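PDB 3BGY: probable mRNA-capping enzyme from Acanthamoeba polyphaga mimivirus, which caps viral mRNA as a multifunctional enzyme, its N-terminal triphosphatase domain, present here, removing the terminal phosphate from the RNA 5'-triphosphate end. Local coordinates for residues A[50-61]-A[180-191]. Sequence-based numbering, arbitrary orientation. Where two conformers were deposited one is given.
Sequences FMRITEHYINIT and FTINKNSRIDIT
Tyr-57 O is gripped twice by Thr-61, whose backbone N and OG1 reach it from opposite faces of the carbonyl plane, the hydroxyl bond being 2.7 Å from OG1 to O. The bond steadies the hydroxyl where the chain leaves helix 47-60, and OG1 also lies 3.8 Å from CD1 of Phe-180. Here the helix packs on the outside of the antiparallel barrel of this tunnel triphosphatase, against the hairpin of strands 169-183 and 186-196; the N-to-C directions of helix segment 50-60 and strand segment 186-191 lie 138° apart. Phe-180 fills the centre of the interface. One face of its ring receives Tyr-57 CB, 3.4 Å from the ring centroid and only 3° off the normal, a CH-pi contact. Ile-58 CG1 touches the far end of the ring at CE1 and CZ. The Tyr-57 ring, inclined by 31° to that of Phe-180, is sandwiched between His-56 CD2 over one face and the CG1 and CG2 branches of Ile-188 over the other; Val-231 and Ile-234 of helix 221-235 add to its apolar surroundings. Two turns earlier, Thr-54 N and OG1 converge likewise on Phe-50 O. Ile-190 packs against this earlier part of the helix: its CG1, anti to the backbone N, is thereby carried to Phe-50 CD1 at 3.5 Å, its CD1 reaches Ile-53 CG2, and its CG2 approaches Thr-54 OG1 at 3.5 Å while lying in plane at the edge of the Phe-180 ring.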
loop_
_atom_site.group_PDB
_atom_site.type_symbol
_atom_site.label_atom_id
_atom_site.label_comp_id
_atom_site.label_asym_id
_atom_site.label_seq_id
_atom_site.Cartn_x
_atom_site.Cartn_y
_atom_site.Cartn_z
ATOM N N PHE A 50 -13.802 -9.958 0.933
ATOM C CA PHE A 50 -12.675 -10.003 -0.017
ATOM C C PHE A 50 -13.112 -10.748 -1.292
ATOM O O PHE A 50 -12.882 -10.277 -2.406
ATOM C CB PHE A 50 -11.454 -10.686 0.666
ATOM C CG PHE A 50 -10.356 -11.116 -0.277
ATOM C CD1 PHE A 50 -9.388 -10.204 -0.695
ATOM C CD2 PHE A 50 -10.293 -12.438 -0.759
ATOM C CE1 PHE A 50 -8.357 -10.584 -1.591
ATOM C CE2 PHE A 50 -9.275 -12.838 -1.656
ATOM C CZ PHE A 50 -8.297 -11.901 -2.079
ATOM N N MET A 51 -13.778 -11.889 -1.091
ATOM C CA MET A 51 -14.275 -12.719 -2.180
ATOM C C MET A 51 -15.338 -11.968 -2.992
ATOM O O MET A 51 -15.274 -11.963 -4.216
ATOM C CB MET A 51 -14.835 -14.036 -1.619
ATOM C CG MET A 51 -15.282 -15.058 -2.654
ATOM S SD MET A 51 -13.988 -15.594 -3.755
ATOM C CE MET A 51 -14.002 -17.359 -3.440
ATOM N N ARG A 52 -16.251 -11.276 -2.300
ATOM C CA ARG A 52 -17.312 -10.505 -2.943
ATOM C C ARG A 52 -16.760 -9.341 -3.773
ATOM O O ARG A 52 -17.147 -9.177 -4.944
ATOM C CB ARG A 52 -18.303 -9.944 -1.916
ATOM C CG ARG A 52 -19.468 -9.202 -2.593
ATOM C CD ARG A 52 -20.332 -8.479 -1.595
ATOM N NE ARG A 52 -20.923 -9.406 -0.644
ATOM C CZ ARG A 52 -21.538 -9.038 0.474
ATOM N NH1 ARG A 52 -21.657 -7.755 0.794
ATOM N NH2 ARG A 52 -21.999 -9.961 1.300
ATOM N N ILE A 53 -15.825 -8.586 -3.186
ATOM C CA ILE A 53 -15.214 -7.417 -3.842
ATOM C C ILE A 53 -14.415 -7.805 -5.066
ATOM O O ILE A 53 -14.589 -7.229 -6.148
ATOM C CB ILE A 53 -14.300 -6.589 -2.839
ATOM C CG1 ILE A 53 -15.163 -5.579 -2.089
ATOM C CG2 ILE A 53 -13.120 -5.837 -3.562
ATOM C CD1 ILE A 53 -15.637 -4.386 -2.937
ATOM N N THR A 54 -13.579 -8.822 -4.895
ATOM C CA THR A 54 -12.721 -9.282 -5.981
ATOM C C THR A 54 -13.520 -9.839 -7.148
ATOM O O THR A 54 -13.262 -9.472 -8.297
ATOM C CB THR A 54 -11.663 -10.254 -5.483
ATOM O OG1 THR A 54 -10.996 -9.681 -4.343
ATOM C CG2 THR A 54 -10.618 -10.459 -6.532
ATOM N N GLU A 55 -14.569 -10.604 -6.838
ATOM C CA GLU A 55 -15.432 -11.193 -7.869
ATOM C C GLU A 55 -16.164 -10.091 -8.622
ATOM O O GLU A 55 -16.175 -10.090 -9.853
ATOM C CB GLU A 55 -16.459 -12.165 -7.248
ATOM C CG GLU A 55 -17.296 -12.986 -8.258
ATOM C CD GLU A 55 -16.482 -14.011 -9.054
ATOM O OE1 GLU A 55 -15.607 -14.683 -8.467
ATOM O OE2 GLU A 55 -16.735 -14.152 -10.271
ATOM N N HIS A 56 -16.650 -9.096 -7.879
ATOM C CA HIS A 56 -17.399 -7.980 -8.464
ATOM C C HIS A 56 -16.539 -7.207 -9.461
ATOM O O HIS A 56 -16.947 -6.997 -10.603
ATOM C CB HIS A 56 -17.882 -6.999 -7.385
ATOM C CG HIS A 56 -18.497 -5.750 -7.945
ATOM N ND1 HIS A 56 -19.766 -5.725 -8.479
ATOM C CD2 HIS A 56 -17.989 -4.506 -8.125
ATOM C CE1 HIS A 56 -20.015 -4.519 -8.965
ATOM N NE2 HIS A 56 -18.954 -3.763 -8.762
ATOM N N TYR A 57 -15.341 -6.817 -9.025
ATOM C CA TYR A 57 -14.478 -6.030 -9.907
ATOM C C TYR A 57 -13.889 -6.798 -11.075
ATOM O O TYR A 57 -13.755 -6.244 -12.162
ATOM C CB TYR A 57 -13.433 -5.290 -9.096
ATOM C CG TYR A 57 -14.003 -4.081 -8.405
ATOM C CD1 TYR A 57 -14.370 -2.935 -9.138
ATOM C CD2 TYR A 57 -14.217 -4.090 -7.035
ATOM C CE1 TYR A 57 -14.955 -1.809 -8.492
ATOM C CE2 TYR A 57 -14.789 -2.987 -6.383
ATOM C CZ TYR A 57 -15.155 -1.858 -7.116
ATOM O OH TYR A 57 -15.721 -0.815 -6.447
ATOM N N ILE A 58 -13.675 -8.101 -10.912
ATOM C CA ILE A 58 -13.169 -8.901 -12.039
ATOM C C ILE A 58 -14.226 -8.948 -13.166
ATOM O O ILE A 58 -13.894 -8.709 -14.336
ATOM C CB ILE A 58 -12.757 -10.331 -11.598
ATOM C CG1 ILE A 58 -11.423 -10.244 -10.859
ATOM C CG2 ILE A 58 -12.568 -11.275 -12.821
ATOM C CD1 ILE A 58 -11.029 -11.479 -10.108
ATOM N N ASN A 59 -15.496 -9.186 -12.828
ATOM C CA ASN A 59 -16.516 -9.242 -13.882
ATOM C C ASN A 59 -16.881 -7.928 -14.571
ATOM O O ASN A 59 -17.264 -7.942 -15.743
ATOM C CB ASN A 59 -17.763 -10.067 -13.500
ATOM C CG ASN A 59 -18.390 -9.654 -12.188
ATOM O OD1 ASN A 59 -18.531 -10.478 -11.290
ATOM N ND2 ASN A 59 -18.822 -8.405 -12.086
ATOM N N ILE A 60 -16.731 -6.798 -13.874
ATOM C CA ILE A 60 -17.037 -5.512 -14.511
ATOM C C ILE A 60 -15.835 -4.771 -15.123
ATOM O O ILE A 60 -16.023 -3.858 -15.920
ATOM C CB ILE A 60 -17.810 -4.526 -13.573
ATOM C CG1 ILE A 60 -16.943 -4.097 -12.377
ATOM C CG2 ILE A 60 -19.140 -5.150 -13.117
ATOM C CD1 ILE A 60 -17.440 -2.871 -11.652
ATOM N N THR A 61 -14.613 -5.156 -14.736
ATOM C CA THR A 61 -13.411 -4.470 -15.209
ATOM C C THR A 61 -12.774 -5.119 -16.423
ATOM O O THR A 61 -12.470 -6.314 -16.396
ATOM C CB THR A 61 -12.365 -4.315 -14.064
ATOM O OG1 THR A 61 -13.023 -3.741 -12.929
ATOM C CG2 THR A 61 -11.207 -3.392 -14.445
ATOM N N PHE A 180 -7.655 -2.724 -9.704
ATOM C CA PHE A 180 -8.611 -2.441 -10.760
ATOM C C PHE A 180 -8.600 -0.963 -11.079
ATOM O O PHE A 180 -8.965 -0.146 -10.247
ATOM C CB PHE A 180 -10.008 -2.882 -10.309
ATOM C CG PHE A 180 -10.065 -4.321 -9.900
ATOM C CD1 PHE A 180 -10.253 -5.324 -10.859
ATOM C CD2 PHE A 180 -9.906 -4.690 -8.546
ATOM C CE1 PHE A 180 -10.284 -6.682 -10.502
ATOM C CE2 PHE A 180 -9.941 -6.058 -8.169
ATOM C CZ PHE A 180 -10.134 -7.066 -9.155
ATOM N N THR A 181 -8.163 -0.604 -12.286
ATOM C CA THR A 181 -8.120 0.802 -12.672
ATOM C C THR A 181 -9.520 1.156 -13.170
ATOM O O THR A 181 -9.887 0.843 -14.290
ATOM C CB THR A 181 -6.998 1.050 -13.731
ATOM O OG1 THR A 181 -5.728 0.750 -13.138
ATOM C CG2 THR A 181 -6.980 2.534 -14.144
ATOM N N ILE A 182 -10.318 1.743 -12.288
ATOM C CA ILE A 182 -11.706 2.043 -12.629
ATOM C C ILE A 182 -11.941 3.190 -13.614
ATOM O O ILE A 182 -12.943 3.201 -14.328
ATOM C CB ILE A 182 -12.589 2.122 -11.359
ATOM C CG1 ILE A 182 -12.021 3.127 -10.365
ATOM C CG2 ILE A 182 -12.690 0.715 -10.687
ATOM C CD1 ILE A 182 -12.979 3.440 -9.195
ATOM N N ASN A 183 -11.015 4.140 -13.632
ATOM C CA ASN A 183 -11.016 5.283 -14.548
ATOM C C ASN A 183 -9.612 5.850 -14.518
ATOM O O ASN A 183 -8.754 5.351 -13.783
ATOM C CB ASN A 183 -12.100 6.348 -14.210
ATOM C CG ASN A 183 -12.040 6.841 -12.764
ATOM O OD1 ASN A 183 -10.989 7.267 -12.277
ATOM N ND2 ASN A 183 -13.183 6.828 -12.088
ATOM N N LYS A 184 -9.380 6.927 -15.267
ATOM C CA LYS A 184 -8.058 7.548 -15.343
ATOM C C LYS A 184 -7.492 8.100 -14.044
ATOM O O LYS A 184 -6.285 8.170 -13.882
ATOM C CB LYS A 184 -8.053 8.662 -16.405
ATOM C CG LYS A 184 -9.238 9.611 -16.313
ATOM C CD LYS A 184 -9.238 10.659 -17.422
ATOM C CE LYS A 184 -10.522 11.492 -17.363
ATOM N NZ LYS A 184 -10.629 12.494 -18.465
ATOM N N ASN A 185 -8.374 8.338 -13.072
ATOM C CA ASN A 185 -7.972 8.962 -11.814
ATOM C C ASN A 185 -7.996 8.156 -10.534
ATOM O O ASN A 185 -7.487 8.614 -9.510
ATOM C CB ASN A 185 -8.818 10.215 -11.618
ATOM C CG ASN A 185 -8.801 11.119 -12.837
ATOM O OD1 ASN A 185 -7.741 11.415 -13.369
ATOM N ND2 ASN A 185 -9.977 11.537 -13.293
ATOM N N SER A 186 -8.521 6.942 -10.595
ATOM C CA SER A 186 -8.602 6.137 -9.389
ATOM C C SER A 186 -8.459 4.654 -9.660
ATOM O O SER A 186 -8.802 4.171 -10.739
ATOM C CB SER A 186 -9.905 6.410 -8.638
ATOM O OG SER A 186 -10.998 6.149 -9.477
ATOM N N ARG A 187 -8.021 3.944 -8.629
ATOM C CA ARG A 187 -7.780 2.503 -8.705
ATOM C C ARG A 187 -8.217 1.839 -7.409
ATOM O O ARG A 187 -8.050 2.420 -6.337
ATOM C CB ARG A 187 -6.278 2.323 -8.925
ATOM C CG ARG A 187 -5.817 0.934 -9.285
ATOM C CD ARG A 187 -4.290 0.911 -9.462
ATOM N NE ARG A 187 -3.657 0.877 -8.139
ATOM C CZ ARG A 187 -2.933 1.855 -7.599
ATOM N NH1 ARG A 187 -2.700 2.975 -8.275
ATOM N NH2 ARG A 187 -2.552 1.758 -6.332
ATOM N N ILE A 188 -8.846 0.670 -7.526
ATOM C CA ILE A 188 -9.269 -0.103 -6.357
ATOM C C ILE A 188 -8.208 -1.192 -6.149
ATOM O O ILE A 188 -7.919 -1.918 -7.084
ATOM C CB ILE A 188 -10.648 -0.786 -6.599
ATOM C CG1 ILE A 188 -11.784 0.261 -6.596
ATOM C CG2 ILE A 188 -10.936 -1.877 -5.504
ATOM C CD1 ILE A 188 -12.203 0.776 -5.202
ATOM N N ASP A 189 -7.610 -1.255 -4.956
ATOM C CA ASP A 189 -6.621 -2.299 -4.632
ATOM C C ASP A 189 -7.223 -3.176 -3.554
ATOM O O ASP A 189 -7.696 -2.665 -2.545
ATOM C CB ASP A 189 -5.334 -1.722 -4.050
ATOM C CG ASP A 189 -4.514 -0.947 -5.059
ATOM O OD1 ASP A 189 -4.719 -1.122 -6.284
ATOM O OD2 ASP A 189 -3.640 -0.184 -4.598
ATOM N N ILE A 190 -7.245 -4.482 -3.777
ATOM C CA ILE A 190 -7.765 -5.416 -2.771
ATOM C C ILE A 190 -6.654 -6.423 -2.587
ATOM O O ILE A 190 -6.218 -7.068 -3.551
ATOM C CB ILE A 190 -9.150 -6.041 -3.169
ATOM C CG1 ILE A 190 -9.667 -6.996 -2.096
ATOM C CG2 ILE A 190 -9.079 -6.796 -4.448
ATOM C CD1 ILE A 190 -10.293 -6.385 -0.916
ATOM N N THR A 191 -6.287 -6.653 -1.330
ATOM C CA THR A 191 -5.113 -7.482 -1.062
ATOM C C THR A 191 -5.274 -8.511 0.040
ATOM O O THR A 191 -5.889 -8.238 1.065
ATOM C CB THR A 191 -3.933 -6.548 -0.656
ATOM O OG1 THR A 191 -3.793 -5.473 -1.593
ATOM C CG2 THR A 191 -2.604 -7.291 -0.650
#